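Local coordinates for RctB replication initiator protein (Vibrio cholerae, PDB 5UBD), which probably initiates replication of the second chromosome of the cholera pathogen by binding DNA, this N-terminal domain belonging to the helix-turn-helix class, at residues Ile9-Thr14 / Arg100-Leu105. The protein carries 1 engineered substitution. Sequence-based numbering, arbitrary orientation.
Sequences IKLPRT and RFEEGL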
loop_
_atom_site.group_PDB
_atom_site.type_symbol
_atom_site.label_atom_id
_atom_site.label_comp_id
_atom_site.label_asym_id
_atom_site.label_seq_id
_atom_site.Cartn_x
_atom_site.Cartn_y
_atom_site.Cartn_z
ATOM N N ILE A 9 -4.794 1.603 14.663
ATOM C CA ILE A 9 -4.321 2.841 14.051
ATOM C C ILE A 9 -4.684 4.002 14.963
ATOM O O ILE A 9 -5.818 4.096 15.448
ATOM C CB ILE A 9 -4.925 3.042 12.653
ATOM C CG1 ILE A 9 -4.690 1.809 11.800
ATOM C CG2 ILE A 9 -4.293 4.240 11.968
ATOM C CD1 ILE A 9 -3.234 1.446 11.660
ATOM N N LYS A 10 -3.728 4.893 15.187
ATOM C CA LYS A 10 -3.930 6.044 16.048
ATOM C C LYS A 10 -4.172 7.298 15.214
ATOM O O LYS A 10 -3.874 7.349 14.018
ATOM C CB LYS A 10 -2.729 6.232 16.978
ATOM C CG LYS A 10 -2.562 5.093 17.977
ATOM C CD LYS A 10 -1.271 5.204 18.765
ATOM C CE LYS A 10 -1.103 4.018 19.706
ATOM N NZ LYS A 10 0.200 4.064 20.428
ATOM N N LEU A 11 -4.745 8.307 15.871
ATOM C CA LEU A 11 -5.027 9.587 15.239
ATOM C C LEU A 11 -3.743 10.208 14.690
ATOM O O LEU A 11 -2.646 9.911 15.171
ATOM C CB LEU A 11 -5.684 10.527 16.253
ATOM C CG LEU A 11 -7.160 10.251 16.535
ATOM C CD1 LEU A 11 -7.561 10.784 17.900
ATOM C CD2 LEU A 11 -8.007 10.878 15.439
ATOM N N PRO A 12 -3.852 11.101 13.689
ATOM C CA PRO A 12 -5.061 11.666 13.076
ATOM C C PRO A 12 -5.676 10.822 11.965
ATOM O O PRO A 12 -6.509 11.333 11.213
ATOM C CB PRO A 12 -4.560 12.994 12.506
ATOM C CG PRO A 12 -3.155 12.698 12.113
ATOM C CD PRO A 12 -2.629 11.713 13.137
ATOM N N ARG A 13 -5.288 9.554 11.863
ATOM C CA ARG A 13 -5.764 8.713 10.773
ATOM C C ARG A 13 -7.174 8.203 11.050
ATOM O O ARG A 13 -7.510 7.839 12.180
ATOM C CB ARG A 13 -4.815 7.535 10.552
ATOM C CG ARG A 13 -3.403 7.941 10.155
ATOM C CD ARG A 13 -2.579 6.737 9.701
ATOM N NE ARG A 13 -1.250 7.132 9.239
ATOM C CZ ARG A 13 -0.989 7.588 8.017
ATOM N NH1 ARG A 13 -1.967 7.707 7.129
ATOM N NH2 ARG A 13 0.249 7.925 7.682
ATOM N N THR A 14 -8.001 8.185 10.005
ATOM C CA THR A 14 -9.342 7.612 10.046
ATOM C C THR A 14 -9.553 6.743 8.815
ATOM O O THR A 14 -8.753 6.755 7.873
ATOM C CB THR A 14 -10.437 8.690 10.095
ATOM O OG1 THR A 14 -10.529 9.344 8.820
ATOM C CG2 THR A 14 -10.145 9.721 11.181
ATOM N N ARG A 100 -8.164 -1.742 13.073
ATOM C CA ARG A 100 -9.127 -1.044 13.912
ATOM C C ARG A 100 -8.590 0.346 14.215
ATOM O O ARG A 100 -7.440 0.490 14.637
ATOM C CB ARG A 100 -9.390 -1.808 15.216
ATOM C CG ARG A 100 -9.842 -0.930 16.370
ATOM C CD ARG A 100 -10.100 -1.743 17.626
ATOM N NE ARG A 100 -10.134 -0.899 18.817
ATOM C CZ ARG A 100 -9.110 -0.744 19.647
ATOM N NH1 ARG A 100 -7.969 -1.383 19.423
ATOM N NH2 ARG A 100 -9.226 0.044 20.704
ATOM N N PHE A 101 -9.417 1.362 13.991
ATOM C CA PHE A 101 -9.043 2.737 14.284
ATOM C C PHE A 101 -9.519 3.133 15.677
ATOM O O PHE A 101 -10.542 2.647 16.166
ATOM C CB PHE A 101 -9.639 3.695 13.250
ATOM C CG PHE A 101 -9.147 3.464 11.851
ATOM C CD1 PHE A 101 -9.768 2.537 11.026
ATOM C CD2 PHE A 101 -8.071 4.183 11.353
ATOM C CE1 PHE A 101 -9.318 2.325 9.735
ATOM C CE2 PHE A 101 -7.616 3.975 10.061
ATOM C CZ PHE A 101 -8.240 3.045 9.251
ATOM N N GLU A 102 -8.760 4.025 16.321
ATOM C CA GLU A 102 -9.212 4.595 17.583
ATOM C C GLU A 102 -10.270 5.667 17.378
ATOM O O GLU A 102 -10.976 6.017 18.329
ATOM C CB GLU A 102 -8.031 5.171 18.373
ATOM C CG GLU A 102 -7.351 6.376 17.736
ATOM C CD GLU A 102 -6.392 7.072 18.692
ATOM O OE1 GLU A 102 -6.471 6.804 19.910
ATOM O OE2 GLU A 102 -5.560 7.886 18.231
ATOM N N GLU A 103 -10.399 6.184 16.158
ATOM C CA GLU A 103 -11.416 7.169 15.804
ATOM C C GLU A 103 -12.180 6.642 14.598
ATOM O O GLU A 103 -11.634 6.587 13.491
ATOM C CB GLU A 103 -10.783 8.528 15.502
ATOM C CG GLU A 103 -11.745 9.553 14.922
ATOM C CD GLU A 103 -12.830 9.961 15.906
ATOM O OE1 GLU A 103 -12.543 10.032 17.121
ATOM O OE2 GLU A 103 -13.972 10.207 15.464
ATOM N N GLY A 104 -13.435 6.245 14.809
ATOM C CA GLY A 104 -14.265 5.753 13.727
ATOM C C GLY A 104 -14.174 4.252 13.526
ATOM O O GLY A 104 -13.435 3.528 14.201
ATOM N N LEU A 105 -14.961 3.782 12.561
ATOM C CA LEU A 105 -15.061 2.366 12.246
ATOM C C LEU A 105 -14.045 1.989 11.176
ATOM O O LEU A 105 -13.589 2.822 10.389
ATOM C CB LEU A 105 -16.475 2.012 11.780
ATOM C CG LEU A 105 -17.603 2.361 12.758
ATOM C CD1 LEU A 105 -18.964 2.240 12.088
ATOM C CD2 LEU A 105 -17.534 1.488 14.004
HETATM O O HOH W 1 -7.774 6.673 14.271
HETATM O O HOH W 2 -2.521 9.292 17.574
#
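Ile-9 and Phe-101 form a parallel bridge in which both backbone polar groups of Ile-9 are used: its N donates to Arg-100 O at 2.9 Å, and its O accepts from Glu-102 N at 3.1 Å. Past this bridge a side chain supplies the next acceptor. Glu-102 folds CG between its own N and carbonyl carbon (chi1 66°), then extends, and OE2 accepts an almost straight bond from Leu-11 N (N-H...O 171°) through its anti lone pair; the modelled 2.5 Å is unusually short and its exact value doubtful. Beyond it, one water donates to Leu-11 O and, weakly, to the same OE2. A second water, in plane at the edge of the Phe-101 ring, donates to Arg-13 O, accepts from Glu-103 N and gives a weak bond to Ile-9 O, linking the two segments. Both waters sit unusually close to the Leu-11 and Arg-13 carbonyls, leaving their positions less certain. Ile-9 CB makes apolar contact with Phe-101 CD2 at 3.6 Å, while Thr-14 C lies over one ring face, toward the rim. Arg-13 leads away to salt bridges with Asp-60 and Glu-67. The arrangement is that of a short parallel edge strand, 8-9, added beside strand 94-101 in the mixed sheet of this helix-turn-helix domain.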